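Alpha/beta hydrolase fold protein (Nakamurella multipartita, PDB 4Y7D) probably acts as a hydrolase of the alpha/beta hydrolase fold, cleaving a substrate that remains unidentified. Local coordinates at residues A173-E178 with A187-Q192; G179-E184 with A275-A280; L161-A164 with K169-S172; G49-R54 with L204-S209; E269-D274 with G288-R293. One frame throughout, in Å; residues are numbered along the deposited sequence.

Contact 1 of 5, residues A173-E178 with A187-Q192; sequences ATIAAE and AERVAQ. With NA (sodium ion), chain D.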
# COMPACT_ATOMS: atom_id res chain seq x y z
N ALA A 173 18.54 -2.38 -6.44
CA ALA A 173 17.68 -2.66 -7.56
C ALA A 173 16.29 -2.09 -7.37
O ALA A 173 15.70 -1.54 -8.31
CB ALA A 173 17.60 -4.16 -7.78
N THR A 174 15.78 -2.20 -6.14
CA THR A 174 14.44 -1.73 -5.82
C THR A 174 14.36 -0.18 -5.84
O THR A 174 13.46 0.39 -6.44
CB THR A 174 13.99 -2.29 -4.44
OG1 THR A 174 14.05 -3.74 -4.47
CG2 THR A 174 12.57 -1.83 -4.14
N ILE A 175 15.33 0.48 -5.22
CA ILE A 175 15.34 1.97 -5.22
C ILE A 175 15.44 2.50 -6.66
O ILE A 175 14.70 3.42 -7.06
CB ILE A 175 16.44 2.52 -4.31
CG1 ILE A 175 16.14 2.15 -2.86
CG2 ILE A 175 16.61 4.05 -4.47
CD1 ILE A 175 14.72 2.40 -2.40
N ALA A 176 16.31 1.89 -7.46
CA ALA A 176 16.39 2.28 -8.88
C ALA A 176 15.10 2.03 -9.66
O ALA A 176 14.70 2.88 -10.44
CB ALA A 176 17.58 1.62 -9.58
N ALA A 177 14.44 0.90 -9.44
CA ALA A 177 13.23 0.59 -10.15
C ALA A 177 12.09 1.51 -9.77
O ALA A 177 11.17 1.69 -10.56
CB ALA A 177 12.80 -0.85 -9.87
N GLU A 178 12.08 2.01 -8.54
CA GLU A 178 10.89 2.69 -8.02
C GLU A 178 10.97 4.20 -8.05
O GLU A 178 10.07 4.89 -7.51
CB GLU A 178 10.59 2.18 -6.61
CG GLU A 178 10.19 0.71 -6.62
CD GLU A 178 8.94 0.49 -7.43
OE1 GLU A 178 7.91 1.10 -7.12
OE2 GLU A 178 8.98 -0.35 -8.37
N ALA A 187 22.47 5.54 -5.01
CA ALA A 187 23.51 5.04 -4.09
C ALA A 187 23.45 5.72 -2.72
O ALA A 187 23.61 5.07 -1.69
CB ALA A 187 24.88 5.19 -4.70
N GLU A 188 23.14 7.01 -2.72
CA GLU A 188 22.99 7.75 -1.46
C GLU A 188 21.82 7.20 -0.63
O GLU A 188 21.93 7.04 0.59
CB GLU A 188 22.81 9.24 -1.75
CG GLU A 188 22.78 10.13 -0.50
CD GLU A 188 22.83 11.63 -0.83
OE1 GLU A 188 23.86 12.12 -1.32
OE2 GLU A 188 21.83 12.33 -0.60
N ARG A 189 20.71 6.88 -1.30
CA ARG A 189 19.52 6.34 -0.66
C ARG A 189 19.79 4.95 -0.14
O ARG A 189 19.45 4.63 0.97
CB ARG A 189 18.30 6.37 -1.60
CG ARG A 189 17.01 5.92 -0.90
CD ARG A 189 16.44 6.93 0.11
NE ARG A 189 15.92 8.06 -0.64
CZ ARG A 189 16.56 9.19 -0.87
NH1 ARG A 189 16.01 10.08 -1.66
NH2 ARG A 189 17.72 9.45 -0.28
N VAL A 190 20.49 4.14 -0.94
CA VAL A 190 20.85 2.79 -0.56
C VAL A 190 21.70 2.80 0.72
O VAL A 190 21.45 2.01 1.64
CB VAL A 190 21.53 2.04 -1.74
CG1 VAL A 190 22.14 0.73 -1.28
CG2 VAL A 190 20.56 1.82 -2.87
N ALA A 191 22.68 3.69 0.80
CA ALA A 191 23.57 3.74 1.98
C ALA A 191 22.79 4.11 3.25
O ALA A 191 23.00 3.51 4.31
CB ALA A 191 24.71 4.70 1.75
N GLN A 192 21.83 5.04 3.11
CA GLN A 192 20.91 5.37 4.20
C GLN A 192 20.12 4.15 4.69
O GLN A 192 20.01 3.90 5.88
CB GLN A 192 19.94 6.46 3.73
CG GLN A 192 20.65 7.81 3.57
CD GLN A 192 19.86 8.76 2.69
OE1 GLN A 192 18.74 8.44 2.24
NE2 GLN A 192 20.45 9.91 2.41
NA NA D . 14.96 4.47 -12.11
O HOH W 1 12.48 3.65 -12.85
O HOH W 2 15.33 6.01 -13.97
O HOH W 3 16.94 5.34 -10.75
O HOH W 4 16.58 2.95 -13.11
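Ile175, on the last turns of helix 167-177, sets one branch against Arg189 and another part of itself against Val190, both on helix 183-194. Its CG2 methyl stands anti to the backbone N (CG1 itself at chi1 -65°), which aims it at the neighbouring helix, where it lies 4.0 Å from Arg189 CG and 4.1 Å from Arg189 CB. The two side chains cross at about a right angle, and the arginine offers only its aliphatic root. Beside this, Ile175 CB sits 4.4 Å from Val190 CG2, a looser apolar touch where the two helices have their nearest CA atoms. A beta-branched residue suits the position because its two branches fill different directions: Val186 and Ile193 of the same opposing helix pack on Ile175 as well. Arg189 bends at chi2 and chi3 beyond the contact, carrying its guanidinium off to polar partners. NH2 donates to Gln192 OE1 over 2.9 Å at an N-H...O angle of 145°, and NH1 bonds to the carbonyl of Ala275. A leucine in place of Arg189 would probably leave Gln192 OE1 and the Ala275 carbonyl without these donors. Near the end of helix 167-177, Ala176 O binds a sodium ion at 2.3 Å; with Gly179 O and four waters the ion has six ligands. The chemistry is thus divided: apolar contact alone joins the two helices here, while the polar groups are satisfied away from this interface, the arginine by Gln192 and the loop carbonyl of Ala275, the Ala176 carbonyl by the metal.

Contact 2 of 5, residues G179-E184 with A275-A280; sequences GHLSKE and AGTHLA. With NA (sodium ion), chain D.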
# COMPACT_ATOMS: atom_id res chain seq x y z
N GLY A 179 12.03 4.71 -8.69
CA GLY A 179 12.23 6.15 -8.80
C GLY A 179 12.92 6.53 -10.09
O GLY A 179 13.39 5.65 -10.87
N HIS A 180 12.98 7.85 -10.30
CA HIS A 180 13.68 8.46 -11.43
C HIS A 180 15.01 9.05 -11.00
O HIS A 180 15.55 9.92 -11.69
CB HIS A 180 12.82 9.59 -12.00
CG HIS A 180 11.57 9.12 -12.68
ND1 HIS A 180 11.59 8.28 -13.78
CD2 HIS A 180 10.27 9.42 -12.46
CE1 HIS A 180 10.35 8.06 -14.19
NE2 HIS A 180 9.53 8.75 -13.41
N LEU A 181 15.58 8.57 -9.90
CA LEU A 181 16.83 9.11 -9.37
C LEU A 181 18.04 8.79 -10.24
O LEU A 181 18.10 7.76 -10.91
CB LEU A 181 17.08 8.58 -7.96
CG LEU A 181 16.06 8.87 -6.85
CD1 LEU A 181 16.49 8.23 -5.57
CD2 LEU A 181 15.89 10.37 -6.61
N SER A 182 19.03 9.69 -10.17
CA SER A 182 20.35 9.46 -10.74
C SER A 182 21.00 8.27 -10.04
O SER A 182 20.69 7.97 -8.90
CB SER A 182 21.24 10.68 -10.56
OG SER A 182 21.62 10.85 -9.19
N LYS A 183 21.96 7.64 -10.71
CA LYS A 183 22.78 6.57 -10.14
C LYS A 183 23.32 7.00 -8.78
O LYS A 183 23.30 6.25 -7.80
CB LYS A 183 23.95 6.28 -11.08
CG LYS A 183 24.52 4.87 -11.08
CD LYS A 183 25.44 4.68 -12.29
CE LYS A 183 24.71 4.76 -13.64
NZ LYS A 183 23.65 3.72 -13.82
N GLU A 184 23.83 8.23 -8.74
CA GLU A 184 24.49 8.78 -7.55
C GLU A 184 23.48 8.92 -6.39
O GLU A 184 23.76 8.55 -5.24
CB GLU A 184 25.16 10.12 -7.91
CG GLU A 184 26.38 10.02 -8.84
CD GLU A 184 26.04 9.86 -10.33
OE1 GLU A 184 24.85 9.89 -10.71
OE2 GLU A 184 27.02 9.71 -11.15
N ALA A 275 12.93 14.05 -4.01
CA ALA A 275 13.79 12.95 -4.46
C ALA A 275 13.32 11.63 -3.84
O ALA A 275 14.07 10.67 -3.72
CB ALA A 275 15.28 13.23 -4.19
N GLY A 276 12.05 11.55 -3.48
CA GLY A 276 11.50 10.30 -2.95
C GLY A 276 11.06 9.36 -4.06
O GLY A 276 10.44 9.77 -5.02
N THR A 277 11.36 8.09 -3.87
CA THR A 277 10.88 7.00 -4.74
C THR A 277 9.47 6.58 -4.31
O THR A 277 8.87 7.17 -3.43
CB THR A 277 11.80 5.75 -4.60
OG1 THR A 277 11.68 5.20 -3.28
CG2 THR A 277 13.19 6.09 -4.88
N HIS A 278 8.94 5.53 -4.93
CA HIS A 278 7.65 4.97 -4.51
C HIS A 278 7.63 4.52 -3.03
O HIS A 278 6.56 4.49 -2.41
CB HIS A 278 7.27 3.82 -5.44
CG HIS A 278 5.82 3.45 -5.38
ND1 HIS A 278 4.80 4.40 -5.46
CD2 HIS A 278 5.22 2.25 -5.36
CE1 HIS A 278 3.64 3.77 -5.48
NE2 HIS A 278 3.87 2.47 -5.42
N LEU A 279 8.79 4.21 -2.45
CA LEU A 279 8.90 3.75 -1.06
C LEU A 279 9.20 4.89 -0.08
O LEU A 279 9.41 4.66 1.12
CB LEU A 279 10.04 2.71 -0.92
CG LEU A 279 9.75 1.29 -1.45
CD1 LEU A 279 9.60 1.22 -2.94
CD2 LEU A 279 10.86 0.34 -1.00
N ALA A 280 9.22 6.12 -0.56
CA ALA A 280 9.63 7.26 0.27
C ALA A 280 9.04 7.38 1.68
O ALA A 280 9.74 7.76 2.61
CB ALA A 280 9.38 8.55 -0.50
NA NA D . 14.96 4.47 -12.11
O HOH W 3 16.94 5.34 -10.75
O HOH W 1 12.48 3.65 -12.85
O HOH W 2 15.33 6.01 -13.97
O HOH W 4 16.58 2.95 -13.11
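Gly179 and Leu181, in the connection between helices 167-177 and 183-194, touch Ala275 and Thr277 of the loop bearing His278, which is probably the histidine of a Ser-His-Asp catalytic triad: its two ring nitrogens bond to Ser107 and Asp250. Gly179 CA comes to 4.0 Å from Thr277 CG2, and a beta carbon on Gly179 would run into that methyl, a good reason for glycine here. Leu181 crosses Thr277 at about a right angle, its CD1 4.0 Å from the same CG2, while its CD2 reaches 3.4 Å from Ala275 O and 3.8 Å from Ala275 CB. One threonine methyl therefore fills the angle between glycine and leucine. Thr277 can serve both sides because at chi1 67° its OG1 lies between the backbone N and the carbonyl carbon, where it accepts from Leu279 N at 3.2 Å and caps the turn into helix 280-283. Gly179 O coordinates the sodium ion at 2.3 Å. One of the ion's waters donates to Leu181 O at 2.7 Å. Ser182 then N-caps helix 183-194 through His185 N. The histidine loop follows edge strand 269-273, with helix 183-194 beside it and helix 197-209 touching Leu279.

Contact 3 of 5, residues L161-A164 with K169-S172; sequences LMAA and KLVS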
# COMPACT_ATOMS: atom_id res chain seq x y z
N LEU A 161 16.01 -15.39 -2.42
CA LEU A 161 17.44 -15.60 -2.21
C LEU A 161 18.19 -14.29 -2.12
O LEU A 161 19.06 -14.13 -1.28
CB LEU A 161 18.07 -16.46 -3.31
CG LEU A 161 17.74 -17.95 -3.37
CD1 LEU A 161 18.77 -18.65 -4.25
CD2 LEU A 161 17.74 -18.58 -1.98
N MSE A 162 17.87 -13.33 -2.98
CA MSE A 162 18.58 -12.05 -2.93
C MSE A 162 18.33 -11.35 -1.60
O MSE A 162 19.25 -10.78 -1.00
CB MSE A 162 18.16 -11.19 -4.12
CG MSE A 162 18.74 -11.71 -5.42
SE MSE A 162 18.12 -10.57 -6.94
CE MSE A 162 19.19 -9.00 -6.46
N ALA A 163 17.09 -11.38 -1.16
CA ALA A 163 16.70 -10.72 0.10
C ALA A 163 17.42 -11.35 1.26
O ALA A 163 17.81 -10.65 2.19
CB ALA A 163 15.19 -10.82 0.34
N ALA A 164 17.59 -12.66 1.21
CA ALA A 164 18.25 -13.40 2.30
C ALA A 164 19.75 -13.25 2.29
O ALA A 164 20.40 -13.19 3.35
CB ALA A 164 17.88 -14.87 2.25
N LYS A 169 22.26 -5.54 -2.76
CA LYS A 169 21.97 -5.59 -4.18
C LYS A 169 20.49 -5.48 -4.43
O LYS A 169 20.08 -4.79 -5.35
CB LYS A 169 22.54 -6.87 -4.85
CG LYS A 169 24.05 -6.87 -5.08
CD LYS A 169 24.46 -7.88 -6.19
CE LYS A 169 25.94 -8.31 -6.17
NZ LYS A 169 26.15 -9.75 -5.80
N LEU A 170 19.68 -6.14 -3.61
CA LEU A 170 18.23 -6.08 -3.79
C LEU A 170 17.69 -4.68 -3.48
O LEU A 170 16.83 -4.15 -4.22
CB LEU A 170 17.50 -7.14 -2.96
CG LEU A 170 16.00 -7.23 -3.29
CD1 LEU A 170 15.68 -7.37 -4.78
CD2 LEU A 170 15.35 -8.41 -2.58
N VAL A 171 18.19 -4.08 -2.40
CA VAL A 171 17.79 -2.71 -2.02
C VAL A 171 18.12 -1.72 -3.18
O VAL A 171 17.27 -0.94 -3.60
CB VAL A 171 18.48 -2.30 -0.69
CG1 VAL A 171 18.36 -0.81 -0.45
CG2 VAL A 171 17.89 -3.08 0.47
N SER A 172 19.31 -1.81 -3.72
CA SER A 172 19.73 -0.99 -4.83
C SER A 172 18.83 -1.15 -6.07
O SER A 172 18.40 -0.17 -6.65
CB SER A 172 21.17 -1.28 -5.18
OG SER A 172 21.64 -0.43 -6.22
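Leu170 is met by two consecutive residues of helix 153-165, Met162 and Ala163. Met162, deposited as selenomethionine, brings only its terminal methyl: CE lies 4.1 Å from Leu170 CA, 4.2 Å from Leu170 CD1 and 4.3 Å from Lys169 CB. The chain bends at its last torsion (chi3 71°), and this turns the methyl over the backbone of helix 167-177. Leu170 answers with its other branch, CD2, which rests 3.8 Å from Ala163 CB and 3.7 Å from Ala163 N. Alanine suits that place, since its short side chain lets a leucine methyl come down close to the helix backbone. The flexible, unbranched Met162 can by contrast bridge a wider distance along the partly exposed side. Lys169 lends little more than its CB, its amine leading away from the contact.

Further out, helix 197-209 backs the same residues: Leu204 and Ala207 press on Leu170, and Val208 on Ala163. The Thr174 hydroxyl is bonded to Leu170 O one turn on. Helices 153-165 and 167-177 are separated by a single residue, and the contact closes the sharp bend between these two successive helices. It lies in the helical region between strands 124-130 and 242-247, the usual site of the cap in alpha/beta hydrolases.

Contact 4 of 5, residues G49-R54 with L204-S209; sequences GLAMAR and LELAVS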
# COMPACT_ATOMS: atom_id res chain seq x y z
N GLY A 49 1.51 -5.71 3.64
CA GLY A 49 0.73 -4.93 4.60
C GLY A 49 1.35 -4.88 5.98
O GLY A 49 1.35 -3.84 6.62
N LEU A 50 1.87 -5.99 6.47
CA LEU A 50 2.49 -5.96 7.78
C LEU A 50 3.73 -5.09 7.80
O LEU A 50 4.03 -4.45 8.83
CB LEU A 50 2.86 -7.39 8.22
CG LEU A 50 1.70 -8.25 8.72
CD1 LEU A 50 2.06 -9.74 8.79
CD2 LEU A 50 1.25 -7.77 10.10
N ALA A 51 4.48 -5.09 6.72
CA ALA A 51 5.66 -4.24 6.61
C ALA A 51 5.25 -2.77 6.62
O ALA A 51 5.83 -1.95 7.35
CB ALA A 51 6.44 -4.57 5.34
N MSE A 52 4.19 -2.44 5.88
CA MSE A 52 3.60 -1.10 5.91
C MSE A 52 3.15 -0.69 7.34
O MSE A 52 3.27 0.47 7.72
CB MSE A 52 2.38 -1.01 5.01
CG MSE A 52 2.69 -1.12 3.51
SE MSE A 52 1.00 -1.37 2.49
CE MSE A 52 0.04 0.21 3.05
N ALA A 53 2.61 -1.66 8.09
CA ALA A 53 1.98 -1.43 9.39
C ALA A 53 2.96 -1.34 10.53
O ALA A 53 2.55 -0.92 11.64
CB ALA A 53 0.98 -2.52 9.71
N ARG A 54 4.21 -1.77 10.36
CA ARG A 54 5.07 -1.81 11.57
C ARG A 54 5.16 -0.48 12.31
O ARG A 54 5.18 -0.47 13.56
CB ARG A 54 6.50 -2.28 11.28
CG ARG A 54 6.64 -3.77 11.02
CD ARG A 54 8.14 -4.14 10.99
NE ARG A 54 8.20 -5.56 10.73
CZ ARG A 54 8.34 -6.12 9.52
NH1 ARG A 54 8.56 -5.39 8.44
NH2 ARG A 54 8.35 -7.45 9.43
N LEU A 204 13.39 -4.89 1.69
CA LEU A 204 13.53 -6.28 1.29
C LEU A 204 12.18 -6.99 1.24
O LEU A 204 11.86 -7.72 0.26
CB LEU A 204 14.50 -7.00 2.24
CG LEU A 204 15.93 -6.48 2.27
CD1 LEU A 204 16.71 -7.13 3.40
CD2 LEU A 204 16.64 -6.71 0.94
N GLU A 205 11.35 -6.73 2.25
CA GLU A 205 10.02 -7.36 2.27
C GLU A 205 9.16 -6.92 1.09
O GLU A 205 8.51 -7.75 0.47
CB GLU A 205 9.35 -7.12 3.61
CG GLU A 205 10.05 -7.96 4.66
CD GLU A 205 9.51 -7.82 6.08
OE1 GLU A 205 8.55 -7.08 6.25
OE2 GLU A 205 10.09 -8.45 7.00
N LEU A 206 9.17 -5.62 0.79
CA LEU A 206 8.37 -5.10 -0.31
C LEU A 206 8.92 -5.54 -1.66
O LEU A 206 8.11 -5.84 -2.59
CB LEU A 206 8.23 -3.57 -0.23
CG LEU A 206 7.00 -3.12 0.57
CD1 LEU A 206 5.75 -3.57 -0.19
CD2 LEU A 206 6.95 -3.64 1.99
N ALA A 207 10.25 -5.64 -1.76
CA ALA A 207 10.86 -6.14 -3.03
C ALA A 207 10.39 -7.56 -3.39
O ALA A 207 10.03 -7.86 -4.55
CB ALA A 207 12.38 -6.07 -2.94
N VAL A 208 10.38 -8.44 -2.41
CA VAL A 208 9.89 -9.80 -2.63
C VAL A 208 8.38 -9.81 -2.97
O VAL A 208 7.95 -10.58 -3.84
CB VAL A 208 10.19 -10.68 -1.39
CG1 VAL A 208 9.51 -12.03 -1.50
CG2 VAL A 208 11.70 -10.86 -1.26
N SER A 209 7.60 -8.92 -2.36
CA SER A 209 6.16 -8.92 -2.57
C SER A 209 5.76 -8.32 -3.92
O SER A 209 4.60 -8.40 -4.31
CB SER A 209 5.44 -8.19 -1.42
OG SER A 209 5.59 -6.81 -1.59
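Glu205 OE1 is held by both terminal nitrogens of Arg54. NH1 donates to it over 2.8 Å at an angle of 160°, with the oxygen close to the guanidinium plane but the nitrogen standing above the carboxylate plane; NH2 adds a weak bond of 3.2 Å. NH2 also donates to Glu205 OE2 at 3.2 Å, on that oxygen's syn side. The grip is therefore end-on, one nitrogen for each oxygen, although the two flat groups are turned 52° apart and are not coplanar. Arg54 runs extended from CG to NE and meets the extended glutamate at about a right angle; the helix axes approach to 9.7 Å. The contact lies at the join between the core and the probable cap of this alpha/beta hydrolase: helix 46-58 of the core packs nearly antiparallel to helix 197-209. An alanine in place of Arg54 would probably leave the Glu205 carboxylate without this positive mate and weaken the tie between the helices. Beneath the salt bridge, small Ala51 lets the apolar layer close up, its CB 3.5 Å from Leu206 CD2 and 3.4 Å from Glu205 OE1. Leu206 also packs against Trp106 of the sheet and Ala48 of helix 46-58.

Contact 5 of 5, residues E269-D274 with G288-R293; sequences ELVHLD and GPVRRR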
# COMPACT_ATOMS: atom_id res chain seq x y z
N GLU A 269 -4.25 17.42 3.36
CA GLU A 269 -2.89 17.90 3.39
C GLU A 269 -2.05 17.05 2.43
O GLU A 269 -2.16 15.82 2.45
CB GLU A 269 -2.29 17.71 4.78
CG GLU A 269 -3.04 18.38 5.89
CD GLU A 269 -2.35 18.15 7.22
OE1 GLU A 269 -1.68 17.09 7.45
OE2 GLU A 269 -2.47 19.04 8.05
N LEU A 270 -1.22 17.70 1.64
CA LEU A 270 -0.30 17.03 0.72
C LEU A 270 1.12 17.25 1.20
O LEU A 270 1.54 18.39 1.42
CB LEU A 270 -0.47 17.62 -0.69
CG LEU A 270 0.40 17.04 -1.80
CD1 LEU A 270 0.26 15.53 -1.99
CD2 LEU A 270 -0.00 17.80 -3.06
N VAL A 271 1.87 16.16 1.35
CA VAL A 271 3.27 16.21 1.74
C VAL A 271 4.13 15.60 0.63
O VAL A 271 3.97 14.42 0.25
CB VAL A 271 3.48 15.45 3.08
CG1 VAL A 271 4.93 15.26 3.39
CG2 VAL A 271 2.76 16.17 4.21
N HIS A 272 5.06 16.40 0.12
CA HIS A 272 6.04 15.98 -0.86
C HIS A 272 7.36 15.60 -0.17
O HIS A 272 7.84 16.30 0.73
CB HIS A 272 6.34 17.12 -1.83
CG HIS A 272 5.15 17.62 -2.56
ND1 HIS A 272 4.58 16.95 -3.63
CD2 HIS A 272 4.40 18.74 -2.37
CE1 HIS A 272 3.55 17.64 -4.06
NE2 HIS A 272 3.41 18.72 -3.31
N LEU A 273 7.99 14.52 -0.63
CA LEU A 273 9.28 14.12 -0.17
C LEU A 273 10.19 14.25 -1.40
O LEU A 273 10.05 13.50 -2.38
CB LEU A 273 9.21 12.69 0.37
CG LEU A 273 8.54 12.57 1.75
CD1 LEU A 273 8.19 11.14 2.05
CD2 LEU A 273 9.41 13.16 2.86
N ASP A 274 11.05 15.26 -1.36
CA ASP A 274 11.91 15.61 -2.46
C ASP A 274 12.88 14.46 -2.76
O ASP A 274 13.56 13.97 -1.88
CB ASP A 274 12.72 16.85 -2.12
CG ASP A 274 11.94 18.16 -2.27
OD1 ASP A 274 10.90 18.19 -2.95
OD2 ASP A 274 12.50 19.20 -1.77
N GLY A 288 10.57 10.29 8.65
CA GLY A 288 10.19 10.00 10.03
C GLY A 288 9.09 10.91 10.54
O GLY A 288 8.09 10.42 11.04
N PRO A 289 9.21 12.23 10.32
CA PRO A 289 8.15 13.13 10.74
C PRO A 289 6.82 12.92 10.06
O PRO A 289 5.78 13.19 10.65
CB PRO A 289 8.69 14.50 10.36
CG PRO A 289 10.18 14.32 10.50
CD PRO A 289 10.41 12.96 9.91
N VAL A 290 6.86 12.43 8.82
CA VAL A 290 5.64 12.16 8.07
C VAL A 290 4.93 10.93 8.63
O VAL A 290 3.68 10.93 8.75
CB VAL A 290 5.93 12.00 6.57
CG1 VAL A 290 4.64 12.02 5.79
CG2 VAL A 290 6.81 13.15 6.05
N ARG A 291 5.68 9.86 8.95
CA ARG A 291 5.09 8.70 9.62
C ARG A 291 4.50 9.07 11.00
O ARG A 291 3.38 8.63 11.37
CB ARG A 291 6.12 7.58 9.72
CG ARG A 291 6.34 6.85 8.38
CD ARG A 291 7.10 5.57 8.56
NE ARG A 291 8.31 5.76 9.36
CZ ARG A 291 9.45 6.26 8.90
NH1 ARG A 291 10.48 6.42 9.73
NH2 ARG A 291 9.58 6.62 7.63
N ARG A 292 5.21 9.88 11.76
CA ARG A 292 4.70 10.35 13.07
C ARG A 292 3.38 11.11 12.88
O ARG A 292 2.42 10.87 13.59
CB ARG A 292 5.72 11.21 13.84
CG ARG A 292 6.81 10.40 14.50
CD ARG A 292 7.65 11.22 15.50
NE ARG A 292 8.64 12.11 14.82
CZ ARG A 292 9.76 11.69 14.21
NH1 ARG A 292 10.09 10.40 14.16
NH2 ARG A 292 10.55 12.57 13.62
N ARG A 293 3.34 11.99 11.90
CA ARG A 293 2.12 12.76 11.59
C ARG A 293 0.98 11.83 11.15
O ARG A 293 -0.17 12.02 11.55
CB ARG A 293 2.41 13.89 10.55
CG ARG A 293 1.20 14.56 9.92
CD ARG A 293 0.34 15.28 10.94
NE ARG A 293 -0.86 15.92 10.37
CZ ARG A 293 -1.94 16.26 11.07
NH1 ARG A 293 -2.01 16.04 12.38
NH2 ARG A 293 -2.96 16.85 10.46
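Val271 overlaps Val290 tip to tip, its CG1 methyl 3.9 Å from Val290 CG2 and 4.0 Å from Val290 CG1. That CG1 stands anti to the backbone N (chi1 170°), the rotation that presents it to both methyls of the helix residue. Leu273, two places further along the strand and on the same face, slides past Val290 in the opposite direction and leaves its CD2 4.1 Å from Val290 CG2. One branched valine thus serves two strand residues, and its compact shape suits a place directly over the sheet, where Val245 of the adjoining strand also touches it. Strand 269-273 is the edge strand at this side of the alpha/beta hydrolase sheet, bonded along its backbone to strand 242-247, and helix 288-299, the last of the chain, covers it at an angle of 157° between directions, nearly antiparallel. Leu270 turns to the other face and packs on helix 255-264, giving the strand a helix on both faces. At the start of the strand, a long acid meets a long base; Glu269 was modelled in two conformers, so the bridge, long in any case, is somewhat doubtful. Arg293 NE donates to Glu269 OE1 at 3.3 Å and 154°, with the oxygen in the guanidinium plane and the donor on the syn side of the carboxylate. Arg293 NH2 adds weak bonds of 3.3 Å to Glu269 OE1 and Glu269 OE2.

Contacts 1 and 2 are neighbours, their centres about 7 Å apart, sharing helix 183-194, the sodium ion and its waters; they also touch through the backbones of Glu178 and His278. Contact 3 shares helix 167-177 with contact 1, about 11 Å away between centres. Along the chain, contacts 3 and 1 both fall inside the long loop closed by contact 4, which brings the helical insertion back onto the core. Contact 2 crosses that loop, linking the insertion to the segment after strand 269-273, and contact 5 covers the same strand. Contacts 3 and 5 lie about 27 Å apart between centres, one in the probable cap and one on the sheet, with the likely catalytic histidine in contact 2, whose centre is about 17 Å from that of contact 3 and 16 Å from that of contact 5.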